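Exoglucanase A (PDB 7CBD) hydrolyses beta-1,4-glucosidic linkages of cellulose with inversion of anomeric configuration, releasing cellobiose from non-reducing chain ends, through this family 6 catalytic domain. Local coordinates at residues Val6-Ala11 with Tyr188-Ile193; Tyr94-Arg99 with Thr145-Ser150; Glu241-Asp246 with Asp321-Asp326; Asp295-Gly300 with Trp363-Gly368. One frame throughout, in Å; residues are numbered along the deposited sequence.

Interaction 1: residues Val6-Ala11 with Tyr188-Ile193; sequences VDNPYA and YNYIDI
The loop of Val6-Ala11 passes the side of strand 187-192 at side-chain distance, with Pro9 and Tyr188 as the nearest CA pair at 7.4 Å. The strand belongs to the mainly parallel beta sheet of the family 6 glycoside hydrolase fold, a distorted alpha/beta barrel. The loop itself makes a type I beta turn from Asn8 to Ala11. Inside it lies an Asx turn, in which Asn8 OD1 accepts from Tyr10 N at 3.0 Å, the donor standing above the carbonyl plane.

Two tyrosines of the strand reach toward this turn. Tyr188 CG stands anti to its carbonyl carbon (chi1 -65°), which carries the ring out to Pro9 and Val6. The Tyr188 ring carries Pro9 on one face: CB sits over the ring centre, 3.7 Å from the centroid and 7° off the normal, a CH-pi contact. The far end of the same ring is fixed by its hydroxyl. Val6 N donates to Tyr188 OH at 3.0 Å in a nearly straight bond of 171°. Val6 CG2 packs against the same end of the ring, and His5 stacks on Tyr188 from outside the segment.

Pro9 and Tyr190 approach each other from opposite directions. The Tyr190 hydroxyl also lies at the edge of the Tyr10 ring, near that ring's plane. It is hydrogen-bonded to Asp359, and that of Tyr10 to Asn90, so both rings are tied to other strands of the sheet. One water donates to Asp7 O at 2.9 Å and to Tyr190 OH at 3.0 Å. Pro9 CD presses on that hydroxyl, 3.3 Å from Tyr190 OH.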
loop_
_atom_site.group_PDB
_atom_site.type_symbol
_atom_site.label_atom_id
_atom_site.label_comp_id
_atom_site.label_asym_id
_atom_site.label_seq_id
_atom_site.Cartn_x
_atom_site.Cartn_y
_atom_site.Cartn_z
ATOM N N VAL A 6 -5.339 21.248 -7.031
ATOM C CA VAL A 6 -6.515 21.126 -6.177
ATOM C C VAL A 6 -6.170 20.503 -4.832
ATOM O O VAL A 6 -5.114 19.895 -4.637
ATOM C CB VAL A 6 -7.687 20.376 -6.852
ATOM C CG1 VAL A 6 -8.133 21.098 -8.117
ATOM C CG2 VAL A 6 -7.318 18.919 -7.136
ATOM N N ASP A 7 -7.099 20.654 -3.885
ATOM C CA ASP A 7 -6.925 20.091 -2.551
ATOM C C ASP A 7 -6.989 18.566 -2.564
ATOM O O ASP A 7 -6.252 17.899 -1.829
ATOM C CB ASP A 7 -8.006 20.642 -1.627
ATOM C CG ASP A 7 -8.054 19.906 -0.315
ATOM O OD1 ASP A 7 -7.085 20.034 0.462
ATOM O OD2 ASP A 7 -9.030 19.161 -0.081
ATOM N N ASN A 8 -7.880 17.995 -3.369
ATOM C CA ASN A 8 -8.078 16.550 -3.421
ATOM C C ASN A 8 -8.235 16.156 -4.881
ATOM O O ASN A 8 -9.313 16.351 -5.466
ATOM C CB ASN A 8 -9.305 16.128 -2.618
ATOM C CG ASN A 8 -9.550 14.632 -2.696
ATOM O OD1 ASN A 8 -8.746 13.894 -3.269
ATOM N ND2 ASN A 8 -10.660 14.177 -2.138
ATOM N N PRO A 9 -7.191 15.592 -5.501
ATOM C CA PRO A 9 -7.288 15.244 -6.925
ATOM C C PRO A 9 -8.316 14.163 -7.211
ATOM O O PRO A 9 -8.766 14.047 -8.360
ATOM C CB PRO A 9 -5.863 14.790 -7.275
ATOM C CG PRO A 9 -5.342 14.235 -5.974
ATOM C CD PRO A 9 -5.915 15.147 -4.913
ATOM N N TYR A 10 -8.729 13.394 -6.197
ATOM C CA TYR A 10 -9.705 12.326 -6.384
ATOM C C TYR A 10 -11.147 12.816 -6.412
ATOM O O TYR A 10 -12.011 12.090 -6.907
ATOM C CB TYR A 10 -9.559 11.273 -5.285
ATOM C CG TYR A 10 -8.224 10.557 -5.279
ATOM C CD1 TYR A 10 -8.044 9.377 -5.987
ATOM C CD2 TYR A 10 -7.151 11.051 -4.546
ATOM C CE1 TYR A 10 -6.823 8.712 -5.979
ATOM C CE2 TYR A 10 -5.927 10.399 -4.527
ATOM C CZ TYR A 10 -5.772 9.228 -5.240
ATOM O OH TYR A 10 -4.553 8.595 -5.211
ATOM N N ALA A 11 -11.432 14.010 -5.894
ATOM C CA ALA A 11 -12.820 14.449 -5.776
ATOM C C ALA A 11 -13.436 14.631 -7.160
ATOM O O ALA A 11 -12.910 15.382 -7.985
ATOM C CB ALA A 11 -12.901 15.743 -4.968
ATOM N N TYR A 188 0.469 15.136 -7.488
ATOM C CA TYR A 188 0.017 15.241 -6.105
ATOM C C TYR A 188 0.790 14.201 -5.312
ATOM O O TYR A 188 0.710 13.007 -5.611
ATOM C CB TYR A 188 -1.495 14.968 -6.033
ATOM C CG TYR A 188 -2.272 16.040 -6.780
ATOM C CD1 TYR A 188 -2.843 17.103 -6.092
ATOM C CD2 TYR A 188 -2.380 16.024 -8.173
ATOM C CE1 TYR A 188 -3.513 18.119 -6.764
ATOM C CE2 TYR A 188 -3.052 17.037 -8.862
ATOM C CZ TYR A 188 -3.612 18.086 -8.146
ATOM O OH TYR A 188 -4.273 19.111 -8.797
ATOM N N ASN A 189 1.561 14.650 -4.325
ATOM C CA ASN A 189 2.498 13.790 -3.613
ATOM C C ASN A 189 1.866 13.292 -2.324
ATOM O O ASN A 189 1.528 14.095 -1.442
ATOM C CB ASN A 189 3.774 14.558 -3.285
ATOM C CG ASN A 189 4.575 14.888 -4.511
ATOM O OD1 ASN A 189 4.566 14.148 -5.490
ATOM N ND2 ASN A 189 5.269 16.013 -4.474
ATOM N N TYR A 190 1.741 11.970 -2.205
ATOM C CA TYR A 190 1.222 11.323 -1.007
ATOM C C TYR A 190 2.363 10.549 -0.361
ATOM O O TYR A 190 2.818 9.534 -0.900
ATOM C CB TYR A 190 0.048 10.410 -1.350
ATOM C CG TYR A 190 -1.221 11.183 -1.651
ATOM C CD1 TYR A 190 -2.140 11.456 -0.645
ATOM C CD2 TYR A 190 -1.495 11.654 -2.937
ATOM C CE1 TYR A 190 -3.308 12.178 -0.906
ATOM C CE2 TYR A 190 -2.656 12.379 -3.211
ATOM C CZ TYR A 190 -3.557 12.629 -2.187
ATOM O OH TYR A 190 -4.710 13.337 -2.449
ATOM N N ILE A 191 2.832 11.044 0.781
ATOM C CA ILE A 191 3.935 10.415 1.498
ATOM C C ILE A 191 3.424 9.162 2.205
ATOM O O ILE A 191 2.376 9.179 2.857
ATOM C CB ILE A 191 4.558 11.417 2.486
ATOM C CG1 ILE A 191 5.450 12.423 1.739
ATOM C CG2 ILE A 191 5.318 10.700 3.604
ATOM C CD1 ILE A 191 6.837 11.892 1.404
ATOM N N ASP A 192 4.171 8.068 2.092
ATOM C CA ASP A 192 3.780 6.839 2.763
ATOM C C ASP A 192 3.942 6.980 4.275
ATOM O O ASP A 192 4.948 7.506 4.761
ATOM C CB ASP A 192 4.658 5.693 2.278
ATOM C CG ASP A 192 4.263 4.387 2.891
ATOM O OD1 ASP A 192 3.375 3.745 2.309
ATOM O OD2 ASP A 192 4.807 4.029 3.966
ATOM N N ILE A 193 2.954 6.481 5.023
ATOM C CA ILE A 193 3.004 6.556 6.483
ATOM C C ILE A 193 2.876 5.183 7.141
ATOM O O ILE A 193 2.370 5.064 8.262
ATOM C CB ILE A 193 2.006 7.582 7.061
ATOM C CG1 ILE A 193 0.560 7.219 6.709
ATOM C CG2 ILE A 193 2.373 8.978 6.607
ATOM C CD1 ILE A 193 -0.450 7.877 7.621
HETATM O O HOH W 1 -3.999 16.224 -2.445
#

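Interaction 2: residues Tyr94-Arg99 with Thr145-Ser150; sequences YDLPGR and TIEPDS
Glu147 turns its carboxylate onto the backbone of the 94-99 loop. Asp95 N donates to Glu147 OE2 at 2.9 Å and 173°, meeting the syn lone pair of OE2. Leu96 N adds a weak bond to Glu147 OE1 at 3.3 Å. A bend in the glutamate chain at chi2 (-73°) brings the carboxylate back against the loop. Tyr120 of helix 114-132 is hydrogen-bonded to OE2 as well, so this buried acid is held from the loop and from a helix.

Ser150 OG donates to Glu147 O at 2.7 Å, in the carbonyl plane. This bond spans the short loop that carries Asp149, the predicted proton donor. The 94-99 loop follows strand 87-93, and Thr145-Ser150 runs off the C-terminal end of its parallel neighbour 141-146. That is where an alpha/beta barrel of this family places its active site. The Asp149 OD1 atom is hydrogen-bonded to Asn153.

Arg99 lies over one face of the Tyr94 ring, with Tyr94 CE2 3.4 Å above the guanidinium plane. The guanidinium also bonds back to its neighbour: Arg99 NH1 donates to Tyr94 O at 2.9 Å. Pro148 meets the ring from another side. Its carbonyl oxygen is at the ring edge, 3.3 Å from Tyr94 CE1, and its CD packs on Tyr94 CD1. The ring's hydroxyl is hydrogen-bonded to Asp100. Leu96 crosses the glutamate chain, with CG against the carboxylate carbon. Its CD1 branch reaches on to Ser150 CB, at 3.6 Å.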
loop_
_atom_site.group_PDB
_atom_site.type_symbol
_atom_site.label_atom_id
_atom_site.label_comp_id
_atom_site.label_asym_id
_atom_site.label_seq_id
_atom_site.Cartn_x
_atom_site.Cartn_y
_atom_site.Cartn_z
ATOM N N TYR A 94 9.374 4.214 -5.846
ATOM C CA TYR A 94 9.818 3.149 -4.946
ATOM C C TYR A 94 11.179 2.617 -5.369
ATOM O O TYR A 94 11.291 1.472 -5.823
ATOM C CB TYR A 94 8.788 2.009 -4.927
ATOM C CG TYR A 94 8.988 0.925 -3.875
ATOM C CD1 TYR A 94 9.291 1.238 -2.556
ATOM C CD2 TYR A 94 8.816 -0.416 -4.204
ATOM C CE1 TYR A 94 9.452 0.241 -1.593
ATOM C CE2 TYR A 94 8.966 -1.409 -3.259
ATOM C CZ TYR A 94 9.279 -1.078 -1.957
ATOM O OH TYR A 94 9.420 -2.088 -1.027
ATOM N N ASP A 95 12.231 3.432 -5.207
ATOM C CA ASP A 95 13.561 2.941 -5.548
ATOM C C ASP A 95 14.671 3.619 -4.752
ATOM O O ASP A 95 15.794 3.739 -5.256
ATOM C CB ASP A 95 13.829 3.065 -7.056
ATOM C CG ASP A 95 14.851 2.060 -7.558
ATOM O OD1 ASP A 95 15.125 1.047 -6.869
ATOM O OD2 ASP A 95 15.365 2.288 -8.672
ATOM N N LEU A 96 14.410 4.010 -3.501
ATOM C CA LEU A 96 15.420 4.741 -2.741
ATOM C C LEU A 96 16.702 3.923 -2.597
ATOM O O LEU A 96 16.662 2.688 -2.509
ATOM C CB LEU A 96 14.930 5.066 -1.334
ATOM C CG LEU A 96 14.079 6.319 -1.216
ATOM C CD1 LEU A 96 13.381 6.339 0.120
ATOM C CD2 LEU A 96 14.885 7.584 -1.412
ATOM N N PRO A 97 17.854 4.588 -2.533
ATOM C CA PRO A 97 19.073 3.885 -2.110
ATOM C C PRO A 97 18.841 3.241 -0.750
ATOM O O PRO A 97 18.231 3.839 0.136
ATOM C CB PRO A 97 20.121 5.006 -2.030
ATOM C CG PRO A 97 19.568 6.098 -2.908
ATOM C CD PRO A 97 18.085 6.028 -2.739
ATOM N N GLY A 98 19.313 2.005 -0.597
ATOM C CA GLY A 98 19.109 1.286 0.648
ATOM C C GLY A 98 17.660 0.961 0.940
ATOM O O GLY A 98 17.276 0.847 2.110
ATOM N N ARG A 99 16.845 0.790 -0.106
ATOM C CA ARG A 99 15.413 0.564 0.049
ATOM C C ARG A 99 15.134 -0.582 1.011
ATOM O O ARG A 99 15.850 -1.584 1.036
ATOM C CB ARG A 99 14.808 0.215 -1.313
ATOM C CG ARG A 99 13.374 0.674 -1.490
ATOM C CD ARG A 99 12.809 0.252 -2.835
ATOM N NE ARG A 99 12.614 -1.189 -2.891
ATOM C CZ ARG A 99 12.284 -1.857 -3.989
ATOM N NH1 ARG A 99 12.095 -1.216 -5.139
ATOM N NH2 ARG A 99 12.138 -3.174 -3.935
ATOM N N THR A 145 2.481 8.044 -4.954
ATOM C CA THR A 145 2.768 7.504 -3.631
ATOM C C THR A 145 4.283 7.490 -3.453
ATOM O O THR A 145 4.994 6.838 -4.224
ATOM C CB THR A 145 2.187 6.096 -3.494
ATOM O OG1 THR A 145 0.762 6.169 -3.382
ATOM C CG2 THR A 145 2.738 5.405 -2.245
ATOM N N ILE A 146 4.779 8.220 -2.455
ATOM C CA ILE A 146 6.208 8.504 -2.324
ATOM C C ILE A 146 6.837 7.508 -1.350
ATOM O O ILE A 146 6.700 7.634 -0.127
ATOM C CB ILE A 146 6.474 9.947 -1.881
ATOM C CG1 ILE A 146 5.752 10.964 -2.769
ATOM C CG2 ILE A 146 7.977 10.217 -1.868
ATOM C CD1 ILE A 146 6.148 10.919 -4.220
ATOM N N GLU A 147 7.552 6.534 -1.905
ATOM C CA GLU A 147 8.511 5.656 -1.236
ATOM C C GLU A 147 7.939 4.907 -0.037
ATOM O O GLU A 147 8.275 5.198 1.120
ATOM C CB GLU A 147 9.806 6.405 -0.915
ATOM C CG GLU A 147 10.546 6.886 -2.158
ATOM C CD GLU A 147 11.229 5.776 -2.956
ATOM O OE1 GLU A 147 11.336 4.629 -2.464
ATOM O OE2 GLU A 147 11.672 6.052 -4.093
ATOM N N PRO A 148 7.104 3.902 -0.286
ATOM C CA PRO A 148 6.676 3.007 0.797
ATOM C C PRO A 148 7.866 2.418 1.547
ATOM O O PRO A 148 8.956 2.256 0.997
ATOM C CB PRO A 148 5.896 1.913 0.053
ATOM C CG PRO A 148 5.431 2.586 -1.218
ATOM C CD PRO A 148 6.535 3.527 -1.590
ATOM N N ASP A 149 7.647 2.110 2.828
ATOM C CA ASP A 149 8.651 1.431 3.650
ATOM C C ASP A 149 9.967 2.201 3.731
ATOM O O ASP A 149 11.047 1.611 3.661
ATOM C CB ASP A 149 8.886 -0.006 3.175
ATOM C CG ASP A 149 9.730 -0.807 4.144
ATOM O OD1 ASP A 149 9.677 -0.516 5.359
ATOM O OD2 ASP A 149 10.472 -1.702 3.684
ATOM N N SER A 150 9.891 3.525 3.893
ATOM C CA SER A 150 11.110 4.329 3.941
ATOM C C SER A 150 11.257 5.070 5.267
ATOM O O SER A 150 11.778 4.509 6.239
ATOM C CB SER A 150 11.217 5.275 2.732
ATOM O OG SER A 150 10.171 6.238 2.702
#

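Interaction 3: residues Glu241-Asp246 with Asp321-Asp326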
loop_
_atom_site.group_PDB
_atom_site.type_symbol
_atom_site.label_atom_id
_atom_site.label_comp_id
_atom_site.label_asym_id
_atom_site.label_seq_id
_atom_site.Cartn_x
_atom_site.Cartn_y
_atom_site.Cartn_z
ATOM N N GLU A 241 -11.817 -2.548 12.655
ATOM C CA GLU A 241 -12.099 -3.745 13.434
ATOM C C GLU A 241 -13.518 -3.609 13.970
ATOM O O GLU A 241 -13.733 -2.919 14.976
ATOM C CB GLU A 241 -11.097 -3.896 14.581
ATOM C CG GLU A 241 -9.750 -4.472 14.151
ATOM C CD GLU A 241 -9.813 -5.947 13.778
ATOM O OE1 GLU A 241 -10.899 -6.563 13.883
ATOM O OE2 GLU A 241 -8.770 -6.498 13.374
ATOM N N PRO A 242 -14.516 -4.236 13.340
ATOM C CA PRO A 242 -15.914 -3.939 13.697
ATOM C C PRO A 242 -16.309 -4.401 15.088
ATOM O O PRO A 242 -17.163 -3.772 15.726
ATOM C CB PRO A 242 -16.712 -4.687 12.621
ATOM C CG PRO A 242 -15.788 -5.793 12.178
ATOM C CD PRO A 242 -14.413 -5.192 12.225
ATOM N N LEU A 243 -15.732 -5.499 15.566
ATOM C CA LEU A 243 -16.066 -6.021 16.880
ATOM C C LEU A 243 -15.182 -5.424 17.961
ATOM O O LEU A 243 -15.640 -5.224 19.090
ATOM C CB LEU A 243 -15.977 -7.551 16.875
ATOM C CG LEU A 243 -16.812 -8.255 15.793
ATOM C CD1 LEU A 243 -16.635 -9.769 15.877
ATOM C CD2 LEU A 243 -18.289 -7.881 15.892
ATOM N N LEU A 244 -13.945 -5.083 17.623
ATOM C CA LEU A 244 -13.015 -4.459 18.560
ATOM C C LEU A 244 -12.942 -2.956 18.292
ATOM O O LEU A 244 -11.896 -2.406 17.942
ATOM C CB LEU A 244 -11.644 -5.119 18.447
ATOM C CG LEU A 244 -11.591 -6.626 18.715
ATOM C CD1 LEU A 244 -10.197 -7.179 18.458
ATOM C CD2 LEU A 244 -12.035 -6.926 20.143
ATOM N N SER A 245 -14.088 -2.296 18.456
ATOM C CA SER A 245 -14.240 -0.897 18.078
ATOM C C SER A 245 -13.803 0.070 19.167
ATOM O O SER A 245 -13.805 1.285 18.934
ATOM C CB SER A 245 -15.696 -0.611 17.703
ATOM O OG SER A 245 -16.537 -0.812 18.825
ATOM N N ASP A 246 -13.429 -0.424 20.341
ATOM C CA ASP A 246 -13.052 0.423 21.469
ATOM C C ASP A 246 -11.713 -0.084 21.994
ATOM O O ASP A 246 -11.670 -1.011 22.807
ATOM C CB ASP A 246 -14.133 0.363 22.545
ATOM C CG ASP A 246 -13.782 1.158 23.789
ATOM O OD1 ASP A 246 -14.595 1.118 24.738
ATOM O OD2 ASP A 246 -12.725 1.825 23.826
ATOM N N ASP A 321 -8.374 -12.572 20.219
ATOM C CA ASP A 321 -8.117 -13.541 19.159
ATOM C C ASP A 321 -9.406 -14.066 18.533
ATOM O O ASP A 321 -9.417 -14.420 17.348
ATOM C CB ASP A 321 -7.236 -14.676 19.684
ATOM C CG ASP A 321 -5.809 -14.225 19.967
ATOM O OD1 ASP A 321 -5.425 -13.115 19.521
ATOM O OD2 ASP A 321 -5.071 -14.980 20.642
ATOM N N ALA A 322 -10.497 -14.119 19.298
ATOM C CA ALA A 322 -11.763 -14.563 18.727
ATOM C C ALA A 322 -12.464 -13.457 17.950
ATOM O O ALA A 322 -13.258 -13.748 17.049
ATOM C CB ALA A 322 -12.692 -15.075 19.829
ATOM N N ASN A 323 -12.186 -12.193 18.270
ATOM C CA ASN A 323 -12.979 -11.085 17.763
ATOM C C ASN A 323 -12.271 -10.209 16.738
ATOM O O ASN A 323 -12.941 -9.395 16.091
ATOM C CB ASN A 323 -13.503 -10.229 18.924
ATOM C CG ASN A 323 -14.527 -10.968 19.758
ATOM O OD1 ASN A 323 -15.457 -11.565 19.218
ATOM N ND2 ASN A 323 -14.359 -10.943 21.073
ATOM N N ARG A 324 -10.958 -10.349 16.561
ATOM C CA ARG A 324 -10.254 -9.569 15.556
ATOM C C ARG A 324 -10.503 -10.134 14.164
ATOM O O ARG A 324 -10.533 -11.352 13.971
ATOM C CB ARG A 324 -8.752 -9.552 15.846
ATOM C CG ARG A 324 -8.030 -10.908 15.878
ATOM C CD ARG A 324 -6.590 -10.651 16.274
ATOM N NE ARG A 324 -5.815 -11.775 16.798
ATOM C CZ ARG A 324 -4.988 -12.528 16.079
ATOM N NH1 ARG A 324 -4.889 -12.361 14.768
ATOM N NH2 ARG A 324 -4.276 -13.472 16.674
ATOM N N VAL A 325 -10.685 -9.236 13.192
ATOM C CA VAL A 325 -10.801 -9.692 11.813
ATOM C C VAL A 325 -9.428 -9.923 11.199
ATOM O O VAL A 325 -9.277 -10.795 10.339
ATOM C CB VAL A 325 -11.704 -8.795 10.941
ATOM C CG1 VAL A 325 -13.084 -8.648 11.577
ATOM C CG2 VAL A 325 -11.067 -7.435 10.697
ATOM N N ASP A 326 -8.412 -9.158 11.609
ATOM C CA ASP A 326 -7.050 -9.426 11.159
ATOM C C ASP A 326 -6.635 -10.774 11.728
ATOM O O ASP A 326 -6.496 -10.915 12.947
ATOM C CB ASP A 326 -6.132 -8.320 11.669
ATOM C CG ASP A 326 -4.734 -8.387 11.072
ATOM O OD1 ASP A 326 -4.269 -9.485 10.695
ATOM O OD2 ASP A 326 -4.087 -7.324 10.996
HETATM O O HOH W 2 -13.280 -6.794 15.046
#
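Glu241 meets the backbone past the end of helix 316-323 with both carboxylate oxygens. In this family 6 alpha/beta-barrel domain, the contact joins the loop after strand 228-231 to the end of helix 316-323 and the residues after it, away from the predicted catalytic residues. Val325 N donates to Glu241 OE1 at 2.8 Å and 176°, on the syn lone pair. Asp326 N donates to Glu241 OE2 at 3.2 Å, also on the syn side but 17° out of the carboxylate plane. The two successive amides fix the rotation of the carboxylate. A bend at chi2 (-71°) lets the glutamate chain slide past Val325, whose CG2 lies close to OE1.

Pro242 then meets Val325 tip to tip, its CD 3.8 Å from Val325 CG1. Leu243 crosses Asn323 at about a right angle, with CB and CD1 near the Asn323 carbonyl oxygen. The amide oxygen of Asn323 is hydrogen-bonded to Thr311 N.

Leu244 splits its two methyls. CD2 packs on Asn323 CB, and CD1 lies against the CA and CB of Arg324. The guanidinium of that arginine turns to its own segment: NE and NH2 grip Asp321 OD1 as a salt bridge, and Phe261 makes a cation-pi contact with it. A water joining the segments donates to Glu241 OE1 at 2.7 Å and to Asn323 O at 2.8 Å, and accepts from Leu244 N at 3.2 Å.

Interaction 4: residues Asp295-Gly300 with Trp363-Gly368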
loop_
_atom_site.group_PDB
_atom_site.type_symbol
_atom_site.label_atom_id
_atom_site.label_comp_id
_atom_site.label_asym_id
_atom_site.label_seq_id
_atom_site.Cartn_x
_atom_site.Cartn_y
_atom_site.Cartn_z
ATOM N N ASP A 295 -4.652 2.291 1.403
ATOM C CA ASP A 295 -4.575 1.204 0.435
ATOM C C ASP A 295 -5.451 0.070 0.946
ATOM O O ASP A 295 -5.088 -0.614 1.910
ATOM C CB ASP A 295 -3.128 0.736 0.310
ATOM C CG ASP A 295 -2.942 -0.345 -0.745
ATOM O OD1 ASP A 295 -3.943 -0.774 -1.358
ATOM O OD2 ASP A 295 -1.789 -0.760 -0.979
ATOM N N THR A 296 -6.610 -0.119 0.311
ATOM C CA THR A 296 -7.586 -1.133 0.702
ATOM C C THR A 296 -7.496 -2.394 -0.158
ATOM O O THR A 296 -8.412 -3.226 -0.145
ATOM C CB THR A 296 -8.999 -0.545 0.652
ATOM O OG1 THR A 296 -9.237 -0.001 -0.651
ATOM C CG2 THR A 296 -9.161 0.558 1.686
ATOM N N SER A 297 -6.381 -2.569 -0.872
ATOM C CA SER A 297 -6.256 -3.668 -1.822
ATOM C C SER A 297 -6.398 -5.035 -1.164
ATOM O O SER A 297 -6.952 -5.960 -1.773
ATOM C CB SER A 297 -4.918 -3.572 -2.546
ATOM O OG SER A 297 -3.829 -3.454 -1.643
ATOM N N ARG A 298 -5.861 -5.203 0.051
ATOM C CA ARG A 298 -5.752 -6.541 0.622
ATOM C C ARG A 298 -6.052 -6.566 2.116
ATOM O O ARG A 298 -5.563 -7.451 2.829
ATOM C CB ARG A 298 -4.379 -7.169 0.325
ATOM C CG ARG A 298 -4.067 -7.260 -1.165
ATOM C CD ARG A 298 -2.755 -7.966 -1.449
ATOM N NE ARG A 298 -1.645 -7.253 -0.818
ATOM C CZ ARG A 298 -0.371 -7.635 -0.881
ATOM N NH1 ARG A 298 -0.034 -8.742 -1.542
ATOM N NH2 ARG A 298 0.568 -6.920 -0.264
ATOM N N ASN A 299 -6.879 -5.638 2.606
ATOM C CA ASN A 299 -7.125 -5.499 4.038
ATOM C C ASN A 299 -8.554 -5.858 4.444
ATOM O O ASN A 299 -8.994 -5.473 5.530
ATOM C CB ASN A 299 -6.733 -4.108 4.555
ATOM C CG ASN A 299 -7.609 -2.996 4.005
ATOM O OD1 ASN A 299 -8.541 -3.234 3.244
ATOM N ND2 ASN A 299 -7.300 -1.760 4.392
ATOM N N GLY A 300 -9.281 -6.600 3.601
ATOM C CA GLY A 300 -10.679 -6.889 3.894
ATOM C C GLY A 300 -10.893 -7.918 4.993
ATOM O O GLY A 300 -11.848 -7.809 5.770
ATOM N N TRP A 363 -6.298 1.275 -4.405
ATOM C CA TRP A 363 -5.555 0.012 -4.453
ATOM C C TRP A 363 -4.157 0.361 -4.943
ATOM O O TRP A 363 -3.919 0.472 -6.153
ATOM C CB TRP A 363 -6.224 -1.009 -5.362
ATOM C CG TRP A 363 -7.442 -1.626 -4.770
ATOM C CD1 TRP A 363 -8.026 -1.331 -3.564
ATOM C CD2 TRP A 363 -8.235 -2.659 -5.360
ATOM N NE1 TRP A 363 -9.134 -2.133 -3.371
ATOM C CE2 TRP A 363 -9.289 -2.946 -4.466
ATOM C CE3 TRP A 363 -8.158 -3.364 -6.564
ATOM C CZ2 TRP A 363 -10.258 -3.913 -4.741
ATOM C CZ3 TRP A 363 -9.121 -4.321 -6.838
ATOM C CH2 TRP A 363 -10.159 -4.587 -5.928
ATOM N N ILE A 364 -3.236 0.559 -4.002
ATOM C CA ILE A 364 -1.863 0.859 -4.384
ATOM C C ILE A 364 -1.136 -0.423 -4.770
ATOM O O ILE A 364 -0.695 -0.588 -5.910
ATOM C CB ILE A 364 -1.129 1.669 -3.296
ATOM C CG1 ILE A 364 -1.874 2.973 -2.977
ATOM C CG2 ILE A 364 0.281 1.976 -3.751
ATOM C CD1 ILE A 364 -2.097 3.899 -4.173
ATOM N N LYS A 365 -1.040 -1.373 -3.848
ATOM C CA LYS A 365 -0.578 -2.706 -4.226
ATOM C C LYS A 365 -1.632 -3.356 -5.121
ATOM O O LYS A 365 -2.820 -3.323 -4.786
ATOM C CB LYS A 365 -0.397 -3.552 -2.973
ATOM C CG LYS A 365 0.066 -4.969 -3.250
ATOM C CD LYS A 365 1.521 -5.002 -3.689
ATOM C CE LYS A 365 1.990 -6.440 -3.897
ATOM N NZ LYS A 365 3.458 -6.540 -4.136
ATOM N N PRO A 366 -1.256 -3.948 -6.255
ATOM C CA PRO A 366 -2.262 -4.612 -7.110
ATOM C C PRO A 366 -2.548 -6.016 -6.608
ATOM O O PRO A 366 -1.627 -6.846 -6.519
ATOM C CB PRO A 366 -1.587 -4.649 -8.493
ATOM C CG PRO A 366 -0.413 -3.662 -8.396
ATOM C CD PRO A 366 0.030 -3.805 -6.957
ATOM N N PRO A 367 -3.800 -6.321 -6.261
ATOM C CA PRO A 367 -4.113 -7.669 -5.774
ATOM C C PRO A 367 -3.659 -8.737 -6.756
ATOM O O PRO A 367 -3.869 -8.627 -7.967
ATOM C CB PRO A 367 -5.640 -7.649 -5.630
ATOM C CG PRO A 367 -5.957 -6.205 -5.365
ATOM C CD PRO A 367 -4.970 -5.420 -6.192
ATOM N N GLY A 368 -3.025 -9.781 -6.218
ATOM C CA GLY A 368 -2.500 -10.866 -7.012
ATOM C C GLY A 368 -0.998 -10.839 -7.197
ATOM O O GLY A 368 -0.404 -11.884 -7.490
HETATM O O HOH W 3 -1.225 -9.969 -3.858
#
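Asp295 links the two loops through both carboxylate oxygens. Lys365 N donates to OD2 of Asp295 at 3.0 Å in a straight bond of 179°, on the syn side but 33° out of the carboxylate plane. Ile364 N gives a weak bond to Asp295 OD1, also at 3.0 Å. Within its own loop OD1 accepts twice more, both from the same face of the carboxylate. Ser297 N donates at 3.1 Å to Asp295 OD1, making an Asx turn, and Ser297 OG donates to it at 2.7 Å. Ala234 N supplies a further bond to OD2, so each oxygen has more than one donor.

The loops follow the neighbouring parallel strands 291-295 and 358-362, at the C-terminal side of the family's barrel where the catalytic residues gather. Arg298 forms a salt bridge to Asp371, a predicted catalytic residue. Lys365 NZ is hydrogen-bonded to Ser370 O. The lysine's aliphatic chain, bent at chi2 (72°), lays CG over one face of the guanidinium, 3.6 Å from Arg298 CZ. A water accepts from Arg298 NH1 at 2.9 Å and from Gly368 N at 3.0 Å.

Trp363 takes Ser297 on one ring face, a CH-pi contact with CA of Ser297 3.6 Å from the centroid of the five-membered ring. Pro367 CG lies over a face of the indole too. Thr296 OG1 is at the ring edge, and both it and Trp363 NE1 are hydrogen-bonded to Arg344 O. Ser297 O, buried beside Pro367 CG, has no hydrogen-bond partner in the model.

In the fold
All four contacts are largely buried, but they differ in depth. The centre of interaction 4 is about 7 Å from the centre of the chain, and that of interaction 3 about 22 Å. Interactions 1 and 2 share the sheet through neighbouring strands 187-192 and 141-146, and Tyr190 O probably accepts from Ile146 N between them. Interaction 2 also touches interaction 4, Thr145 packing on Ile364. Interaction 2 holds the predicted proton donor Asp149, and interaction 4 reaches Asp371 through Arg298. In interactions 2, 3 and 4 a carboxylate grips successive backbone amides, whereas interaction 1 relies on tyrosine rings and a proline. Interaction 3 joins peripheral loops and touches none of the others.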